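Local coordinates for dihydrodipicolinate reductase N-terminus domain-containing protein (Mycobacterium smegmatis, PDB 6IAQ) that acts as an NADP-binding amine dehydrogenase, a family used for the asymmetric reductive amination of ketones to amines, at residues W114-E119 with V207-V212; Q181-T186 with E238-D243; T215-K220 with P264-E269. One frame throughout, in Å; residues are numbered along the deposited sequence.

Contact 1. Residues W114-E119 with V207-V212; sequences WETSPE and VLDALV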
loop_
_atom_site.group_PDB
_atom_site.type_symbol
_atom_site.label_atom_id
_atom_site.label_comp_id
_atom_site.label_asym_id
_atom_site.label_seq_id
_atom_site.Cartn_x
_atom_site.Cartn_y
_atom_site.Cartn_z
ATOM N N TRP A 114 -1.574 17.439 14.426
ATOM C CA TRP A 114 -0.558 18.480 14.719
ATOM C C TRP A 114 -1.009 19.857 14.180
ATOM O O TRP A 114 -0.745 20.868 14.867
ATOM C CB TRP A 114 0.789 18.082 14.119
ATOM C CG TRP A 114 1.325 16.784 14.631
ATOM C CD1 TRP A 114 1.333 15.605 13.954
ATOM C CD2 TRP A 114 1.914 16.517 15.919
ATOM N NE1 TRP A 114 1.885 14.625 14.741
ATOM C CE2 TRP A 114 2.276 15.153 15.938
ATOM C CE3 TRP A 114 2.198 17.292 17.045
ATOM C CZ2 TRP A 114 2.889 14.543 17.038
ATOM C CZ3 TRP A 114 2.808 16.699 18.130
ATOM C CH2 TRP A 114 3.147 15.334 18.142
ATOM N N GLU A 115 -1.666 19.915 13.019
ATOM C CA GLU A 115 -2.009 21.201 12.369
ATOM C C GLU A 115 -3.377 21.677 12.849
ATOM O O GLU A 115 -3.522 22.897 13.072
ATOM C CB GLU A 115 -2.000 21.081 10.845
ATOM C CG GLU A 115 -0.705 20.516 10.278
ATOM C CD GLU A 115 0.541 21.283 10.659
ATOM O OE1 GLU A 115 0.485 22.513 10.646
ATOM O OE2 GLU A 115 1.561 20.634 10.946
ATOM N N THR A 116 -4.369 20.784 12.984
ATOM C CA THR A 116 -5.753 21.211 13.322
ATOM C C THR A 116 -5.845 21.534 14.828
ATOM O O THR A 116 -6.649 22.361 15.172
ATOM C CB THR A 116 -6.803 20.188 12.849
ATOM O OG1 THR A 116 -6.423 18.904 13.350
ATOM C CG2 THR A 116 -6.931 20.164 11.346
ATOM N N SER A 117 -5.070 20.860 15.687
ATOM C CA SER A 117 -5.130 21.005 17.169
ATOM C C SER A 117 -3.711 21.041 17.735
ATOM O O SER A 117 -3.272 20.121 18.436
ATOM C CB SER A 117 -5.952 19.896 17.776
ATOM O OG SER A 117 -7.339 20.094 17.547
ATOM N N PRO A 118 -2.922 22.072 17.369
ATOM C CA PRO A 118 -1.492 22.089 17.697
ATOM C C PRO A 118 -1.205 22.125 19.214
ATOM O O PRO A 118 -0.301 21.410 19.653
ATOM C CB PRO A 118 -0.963 23.350 16.998
ATOM C CG PRO A 118 -2.185 24.226 16.772
ATOM C CD PRO A 118 -3.377 23.295 16.679
ATOM N N GLU A 119 -1.993 22.887 19.987
ATOM C CA GLU A 119 -1.786 23.067 21.457
ATOM C C GLU A 119 -2.088 21.742 22.175
ATOM O O GLU A 119 -1.211 21.252 22.945
ATOM C CB GLU A 119 -2.645 24.207 22.004
ATOM N N VAL A 207 -6.580 13.866 6.825
ATOM C CA VAL A 207 -6.029 12.942 5.785
ATOM C C VAL A 207 -4.959 13.682 4.970
ATOM O O VAL A 207 -3.851 13.155 4.827
ATOM C CB VAL A 207 -7.144 12.372 4.885
ATOM C CG1 VAL A 207 -6.563 11.641 3.671
ATOM C CG2 VAL A 207 -8.018 11.414 5.675
ATOM N N LEU A 208 -5.293 14.845 4.432
ATOM C CA LEU A 208 -4.373 15.602 3.545
ATOM C C LEU A 208 -3.166 16.125 4.340
ATOM O O LEU A 208 -2.062 16.129 3.776
ATOM C CB LEU A 208 -5.151 16.711 2.845
ATOM C CG LEU A 208 -6.271 16.244 1.922
ATOM C CD1 LEU A 208 -6.849 17.390 1.110
ATOM C CD2 LEU A 208 -5.822 15.098 1.017
ATOM N N ASP A 209 -3.328 16.497 5.611
ATOM C CA ASP A 209 -2.171 16.951 6.435
ATOM C C ASP A 209 -1.175 15.793 6.518
ATOM O O ASP A 209 0.026 16.019 6.389
ATOM C CB ASP A 209 -2.584 17.418 7.840
ATOM C CG ASP A 209 -3.345 18.746 7.888
ATOM O OD1 ASP A 209 -3.318 19.487 6.880
ATOM O OD2 ASP A 209 -3.965 19.041 8.948
ATOM N N ALA A 210 -1.661 14.566 6.718
ATOM C CA ALA A 210 -0.812 13.355 6.822
ATOM C C ALA A 210 -0.074 13.127 5.492
ATOM O O ALA A 210 1.140 12.844 5.544
ATOM C CB ALA A 210 -1.638 12.150 7.201
ATOM N N LEU A 211 -0.772 13.201 4.351
ATOM C CA LEU A 211 -0.148 12.904 3.030
ATOM C C LEU A 211 0.919 13.961 2.731
ATOM O O LEU A 211 2.019 13.604 2.333
ATOM C CB LEU A 211 -1.233 12.855 1.950
ATOM C CG LEU A 211 -2.108 11.606 1.953
ATOM C CD1 LEU A 211 -3.192 11.737 0.911
ATOM C CD2 LEU A 211 -1.284 10.351 1.713
ATOM N N VAL A 212 0.589 15.223 2.960
ATOM C CA VAL A 212 1.516 16.372 2.729
ATOM C C VAL A 212 2.761 16.205 3.605
ATOM O O VAL A 212 3.886 16.311 3.060
ATOM C CB VAL A 212 0.789 17.701 2.957
ATOM C CG1 VAL A 212 1.748 18.879 3.072
ATOM C CG2 VAL A 212 -0.248 17.943 1.861
HETATM O O HOH W 1 -3.360 18.179 11.506
#
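The carboxylate of D209 lies against the base of the E115 side chain, with D209 OD2 3.4 Å from E115 CB and 3.8 Å from E115 CG. It is thus the aliphatic part of E115 that does the touching. CG lies beside the backbone N (chi1 -54°), and a bend at chi2 then takes the acidic end away from the helix. That bend keeps E115 OE1 5.9 Å from D209 OD2, a separation that probably limits repulsion between the like charges. The two carboxylate planes are 84° apart, almost perpendicular. The methyl CG2 of T116 comes near the same oxygen, 4.0 Å from D209 OD2.

A water supplies the polar link. It accepts from T116 N at 3.2 Å and donates to D209 OD2 at 2.8 Å, tying the turn to the helix through one buried acid. The other oxygen, D209 OD1, forms a salt bridge with R205 one turn earlier. T116 OG1 faces other partners, E109 and N206, so the hydroxyl and the backbone of this threonine serve separate bonds.

Segment 114-119 leads into helix 118-130, which connects strands 102-105 and 134-137 of the parallel sheet, whereas helix 203-215 packs on the mixed sheet. The water-bridged patch is therefore a seam between a Rossmann-type nucleotide-binding domain and the C-terminal domain, the two-part build of this dehydrogenase.

Contact 2. Residues Q181-T186 with E238-D243; sequences QQVGRT and EALGID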
loop_
_atom_site.group_PDB
_atom_site.type_symbol
_atom_site.label_atom_id
_atom_site.label_comp_id
_atom_site.label_asym_id
_atom_site.label_seq_id
_atom_site.Cartn_x
_atom_site.Cartn_y
_atom_site.Cartn_z
ATOM N N GLN A 181 -22.923 13.907 12.187
ATOM C CA GLN A 181 -23.190 14.029 10.724
ATOM C C GLN A 181 -24.505 14.787 10.492
ATOM O O GLN A 181 -24.877 14.951 9.332
ATOM C CB GLN A 181 -23.210 12.645 10.067
ATOM C CG GLN A 181 -21.850 11.985 9.992
ATOM C CD GLN A 181 -20.822 12.835 9.280
ATOM O OE1 GLN A 181 -19.865 13.306 9.887
ATOM N NE2 GLN A 181 -21.019 13.047 7.983
ATOM N N GLN A 182 -25.157 15.263 11.560
ATOM C CA GLN A 182 -26.345 16.155 11.499
ATOM C C GLN A 182 -27.546 15.414 10.921
ATOM O O GLN A 182 -28.446 16.076 10.400
ATOM C CB GLN A 182 -26.036 17.400 10.665
ATOM C CG GLN A 182 -24.766 18.128 11.092
ATOM C CD GLN A 182 -24.779 18.525 12.547
ATOM O OE1 GLN A 182 -25.685 19.217 13.003
ATOM N NE2 GLN A 182 -23.768 18.078 13.278
ATOM N N VAL A 183 -27.593 14.098 11.081
ATOM C CA VAL A 183 -28.676 13.231 10.566
ATOM C C VAL A 183 -29.978 13.601 11.276
ATOM O O VAL A 183 -30.004 13.633 12.530
ATOM C CB VAL A 183 -28.326 11.753 10.747
ATOM C CG1 VAL A 183 -29.489 10.856 10.393
ATOM C CG2 VAL A 183 -27.099 11.406 9.938
ATOM N N GLY A 184 -31.010 13.895 10.481
ATOM C CA GLY A 184 -32.374 14.180 10.959
ATOM C C GLY A 184 -32.586 15.659 11.234
ATOM O O GLY A 184 -33.693 16.017 11.606
ATOM N N ARG A 185 -31.554 16.489 11.066
ATOM C CA ARG A 185 -31.635 17.940 11.313
ATOM C C ARG A 185 -32.330 18.541 10.096
ATOM O O ARG A 185 -32.349 17.858 9.028
ATOM C CB ARG A 185 -30.252 18.578 11.489
ATOM C CG ARG A 185 -29.397 17.968 12.596
ATOM C CD ARG A 185 -29.863 18.376 13.991
ATOM N NE ARG A 185 -29.495 19.746 14.301
ATOM C CZ ARG A 185 -30.042 20.477 15.281
ATOM N NH1 ARG A 185 -30.973 19.956 16.073
ATOM N NH2 ARG A 185 -29.646 21.732 15.455
ATOM N N THR A 186 -32.840 19.767 10.233
ATOM C CA THR A 186 -33.394 20.550 9.103
ATOM C C THR A 186 -32.215 21.193 8.380
ATOM O O THR A 186 -31.138 21.393 9.014
ATOM C CB THR A 186 -34.414 21.604 9.560
ATOM O OG1 THR A 186 -33.703 22.596 10.289
ATOM C CG2 THR A 186 -35.521 21.041 10.412
ATOM N N GLU A 238 -31.146 3.561 10.968
ATOM C CA GLU A 238 -30.993 2.516 12.012
ATOM C C GLU A 238 -30.060 3.041 13.110
ATOM O O GLU A 238 -30.246 2.649 14.280
ATOM C CB GLU A 238 -30.538 1.193 11.398
ATOM C CG GLU A 238 -31.619 0.529 10.566
ATOM C CD GLU A 238 -32.972 0.412 11.252
ATOM O OE1 GLU A 238 -33.988 0.781 10.616
ATOM O OE2 GLU A 238 -33.017 -0.034 12.422
ATOM N N ALA A 239 -29.091 3.897 12.797
ATOM C CA ALA A 239 -28.122 4.368 13.816
ATOM C C ALA A 239 -28.856 5.180 14.898
ATOM O O ALA A 239 -28.478 5.059 16.072
ATOM C CB ALA A 239 -27.014 5.168 13.185
ATOM N N LEU A 240 -29.837 6.006 14.520
ATOM C CA LEU A 240 -30.572 6.868 15.484
ATOM C C LEU A 240 -31.977 6.329 15.783
ATOM O O LEU A 240 -32.607 6.840 16.703
ATOM C CB LEU A 240 -30.581 8.300 14.944
ATOM C CG LEU A 240 -29.219 8.996 14.988
ATOM C CD1 LEU A 240 -29.265 10.357 14.336
ATOM C CD2 LEU A 240 -28.705 9.115 16.406
ATOM N N GLY A 241 -32.422 5.284 15.098
ATOM C CA GLY A 241 -33.797 4.764 15.181
ATOM C C GLY A 241 -34.816 5.850 14.906
ATOM O O GLY A 241 -35.779 5.929 15.662
ATOM N N ILE A 242 -34.621 6.660 13.856
ATOM C CA ILE A 242 -35.567 7.751 13.486
ATOM C C ILE A 242 -35.976 7.598 12.023
ATOM O O ILE A 242 -35.153 7.138 11.204
ATOM C CB ILE A 242 -34.992 9.148 13.772
ATOM C CG1 ILE A 242 -33.751 9.451 12.924
ATOM C CG2 ILE A 242 -34.728 9.321 15.262
ATOM C CD1 ILE A 242 -33.203 10.853 13.092
ATOM N N ASP A 243 -37.206 8.027 11.722
ATOM C CA ASP A 243 -37.693 8.213 10.335
ATOM C C ASP A 243 -37.135 9.534 9.814
ATOM O O ASP A 243 -37.056 10.481 10.572
ATOM C CB ASP A 243 -39.221 8.130 10.266
ATOM C CG ASP A 243 -39.739 6.752 10.628
ATOM O OD1 ASP A 243 -39.024 5.762 10.360
ATOM O OD2 ASP A 243 -40.846 6.683 11.163
#
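L240 sits at the turn of a small hairpin formed by strands 235-237 and 242-244, where G241 and I242 both face S237 in a G1 beta bulge. From CB its side chain heads for segment 181-186. CG lies beside the backbone N (chi1 -71°), and CD1 continues the chain in extended form, anti to CA (chi2 175°). That methyl makes the meeting: L240 CD1 is 3.8 Å from the carbonyl oxygen V183 O, and 4.0 Å from V183 CB, with V183 CG1 at the same range. The leucine also packs on P175, A178 and T179 of helix 175-180, while V183 touches V170 and V274, so this apolar patch spreads beyond the pair.

The chain it meets is tightly folded. Helix 175-180 ends in a Schellman motif at Q182, and a type II beta turn runs straight on from Q182 to R185, closed by R185 N donating to Q182 O at 3.2 Å. V183 and G184 are the two central residues of the turn, and G184 takes the third position with the positive phi (90°) that suits a glycine. Backbone bonds from G184 and R185 to V249 tie the turn to the start of strand 249-260.

Beside the leucine, I242 presents the end of its longer branch to the backbone of the turn: its CD1 lies 4.0 Å from G184 CA.

Contact 3. Residues T215-K220 with P264-E269; sequences TGLTVK and PVFEFE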
loop_
_atom_site.group_PDB
_atom_site.type_symbol
_atom_site.label_atom_id
_atom_site.label_comp_id
_atom_site.label_asym_id
_atom_site.label_seq_id
_atom_site.Cartn_x
_atom_site.Cartn_y
_atom_site.Cartn_z
ATOM N N THR A 215 4.959 13.260 2.569
ATOM C CA THR A 215 5.667 13.510 1.291
ATOM C C THR A 215 6.787 14.537 1.524
ATOM O O THR A 215 7.641 14.679 0.641
ATOM C CB THR A 215 4.686 13.916 0.187
ATOM O OG1 THR A 215 3.593 12.980 0.228
ATOM C CG2 THR A 215 5.341 13.897 -1.181
ATOM N N GLY A 216 6.775 15.224 2.666
ATOM C CA GLY A 216 7.792 16.228 3.040
ATOM C C GLY A 216 7.590 17.517 2.271
ATOM O O GLY A 216 8.599 18.169 1.972
ATOM N N LEU A 217 6.349 17.888 1.950
ATOM C CA LEU A 217 6.049 19.099 1.133
ATOM C C LEU A 217 5.609 20.249 2.044
ATOM O O LEU A 217 5.435 20.017 3.254
ATOM C CB LEU A 217 4.962 18.793 0.102
ATOM C CG LEU A 217 5.214 17.570 -0.791
ATOM C CD1 LEU A 217 4.043 17.327 -1.732
ATOM C CD2 LEU A 217 6.492 17.745 -1.598
ATOM N N THR A 218 5.416 21.437 1.458
ATOM C CA THR A 218 5.163 22.715 2.172
ATOM C C THR A 218 3.803 23.246 1.760
ATOM O O THR A 218 3.602 23.481 0.548
ATOM C CB THR A 218 6.215 23.788 1.844
ATOM O OG1 THR A 218 7.497 23.164 1.841
ATOM C CG2 THR A 218 6.201 24.935 2.831
ATOM N N VAL A 219 2.924 23.478 2.736
ATOM C CA VAL A 219 1.569 24.004 2.435
ATOM C C VAL A 219 1.736 25.393 1.810
ATOM O O VAL A 219 2.504 26.199 2.349
ATOM C CB VAL A 219 0.672 24.024 3.684
ATOM C CG1 VAL A 219 -0.659 24.651 3.387
ATOM C CG2 VAL A 219 0.475 22.631 4.260
ATOM N N LYS A 220 1.073 25.630 0.682
ATOM C CA LYS A 220 0.941 26.961 0.044
ATOM C C LYS A 220 -0.454 27.489 0.342
ATOM O O LYS A 220 -0.572 28.667 0.648
ATOM C CB LYS A 220 1.160 26.856 -1.468
ATOM C CG LYS A 220 0.909 28.127 -2.264
ATOM C CD LYS A 220 1.302 27.969 -3.711
ATOM C CE LYS A 220 1.198 29.256 -4.500
ATOM N NZ LYS A 220 0.424 29.064 -5.755
ATOM N N PRO A 264 2.702 19.648 -6.328
ATOM C CA PRO A 264 1.578 18.730 -6.107
ATOM C C PRO A 264 0.419 19.386 -5.349
ATOM O O PRO A 264 0.630 20.127 -4.386
ATOM C CB PRO A 264 2.197 17.589 -5.294
ATOM C CG PRO A 264 3.644 17.600 -5.704
ATOM C CD PRO A 264 3.983 19.064 -5.908
ATOM N N VAL A 265 -0.785 19.109 -5.827
ATOM C CA VAL A 265 -2.072 19.510 -5.207
ATOM C C VAL A 265 -2.770 18.241 -4.732
ATOM O O VAL A 265 -2.793 17.239 -5.490
ATOM C CB VAL A 265 -2.934 20.274 -6.219
ATOM C CG1 VAL A 265 -4.308 20.583 -5.656
ATOM C CG2 VAL A 265 -2.219 21.534 -6.709
ATOM N N PHE A 266 -3.337 18.294 -3.531
ATOM C CA PHE A 266 -4.109 17.188 -2.929
ATOM C C PHE A 266 -5.553 17.625 -2.775
ATOM O O PHE A 266 -5.798 18.754 -2.273
ATOM C CB PHE A 266 -3.515 16.815 -1.579
ATOM C CG PHE A 266 -2.095 16.345 -1.654
ATOM C CD1 PHE A 266 -1.056 17.254 -1.747
ATOM C CD2 PHE A 266 -1.805 14.995 -1.654
ATOM C CE1 PHE A 266 0.250 16.815 -1.843
ATOM C CE2 PHE A 266 -0.492 14.565 -1.722
ATOM C CZ PHE A 266 0.535 15.477 -1.791
ATOM N N GLU A 267 -6.480 16.749 -3.147
ATOM C CA GLU A 267 -7.930 17.030 -3.044
ATOM C C GLU A 267 -8.654 15.760 -2.606
ATOM O O GLU A 267 -8.362 14.678 -3.143
ATOM C CB GLU A 267 -8.468 17.586 -4.362
ATOM C CG GLU A 267 -9.852 18.178 -4.221
ATOM C CD GLU A 267 -10.314 19.057 -5.373
ATOM O OE1 GLU A 267 -9.913 20.235 -5.436
ATOM O OE2 GLU A 267 -11.061 18.559 -6.202
ATOM N N PHE A 268 -9.581 15.893 -1.661
ATOM C CA PHE A 268 -10.318 14.739 -1.087
ATOM C C PHE A 268 -11.768 15.129 -0.830
ATOM O O PHE A 268 -12.044 16.051 -0.045
ATOM C CB PHE A 268 -9.581 14.243 0.162
ATOM C CG PHE A 268 -10.247 13.079 0.851
ATOM C CD1 PHE A 268 -10.501 11.902 0.160
ATOM C CD2 PHE A 268 -10.530 13.123 2.202
ATOM C CE1 PHE A 268 -11.093 10.819 0.788
ATOM C CE2 PHE A 268 -11.138 12.051 2.834
ATOM C CZ PHE A 268 -11.405 10.895 2.133
ATOM N N GLU A 269 -12.682 14.416 -1.469
ATOM C CA GLU A 269 -14.131 14.588 -1.273
ATOM C C GLU A 269 -14.651 13.356 -0.530
ATOM O O GLU A 269 -14.374 12.204 -0.979
ATOM C CB GLU A 269 -14.813 14.767 -2.624
ATOM C CG GLU A 269 -16.317 14.777 -2.548
ATOM C CD GLU A 269 -16.981 14.946 -3.902
ATOM O OE1 GLU A 269 -16.643 14.207 -4.808
ATOM O OE2 GLU A 269 -17.803 15.847 -4.047
#
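L217 points one methyl at the rim of the F266 ring: L217 CD1 is 3.8 Å from F266 CE1 and 4.0 Å from F266 CZ, lying in the ring plane, so the contact is made at the edge. Both side chains start in the same way, with CG beside the backbone N and anti to the carbonyl carbon (chi1 -53° for L217 and -61° for F266), yet they meet at about a right angle. An extended chi2 of 178° carries the leucine methyl outward. The same CD1 also reaches P264, whose CG is 4.0 Å away, and so sits in the corner where the proline ring and the F266 edge meet, touching both.

T215 takes part more loosely. Its OG1 is 4.4 Å from F266 CZ, approaching obliquely, and is hydrogen-bonded to L211 O one turn back in its own helix.

Helix 203-215 closes with a Schellman motif at G216, after which the chain runs into strand 219-230. Strand 249-260 lies between that strand and 265-273 in the mixed sheet. F266 also packs on L208 and V212 of the helix and on V162 of strand 158-169, while Y335 of the second subunit packs on T215.

Contacts 1 and 3 are neighbours, their centres about 11 Å apart, and helix 203-215 joins them. One of its faces meets the 114-119 turn. Towards its C-terminal end, V212 O probably accepts a hydrogen bond from L217 N at 3.1 Å, and V212 CG2 packs 3.8 Å from F266 CD1. Contact 2 stands apart, its centre about 30 Å from contact 1 and 34 Å from contact 3, in another part of the C-terminal domain. It comes closer to the bound NADP: the L240 side chain is about 8 Å from the cofactor, compared with about 13 Å for T116 of contact 1.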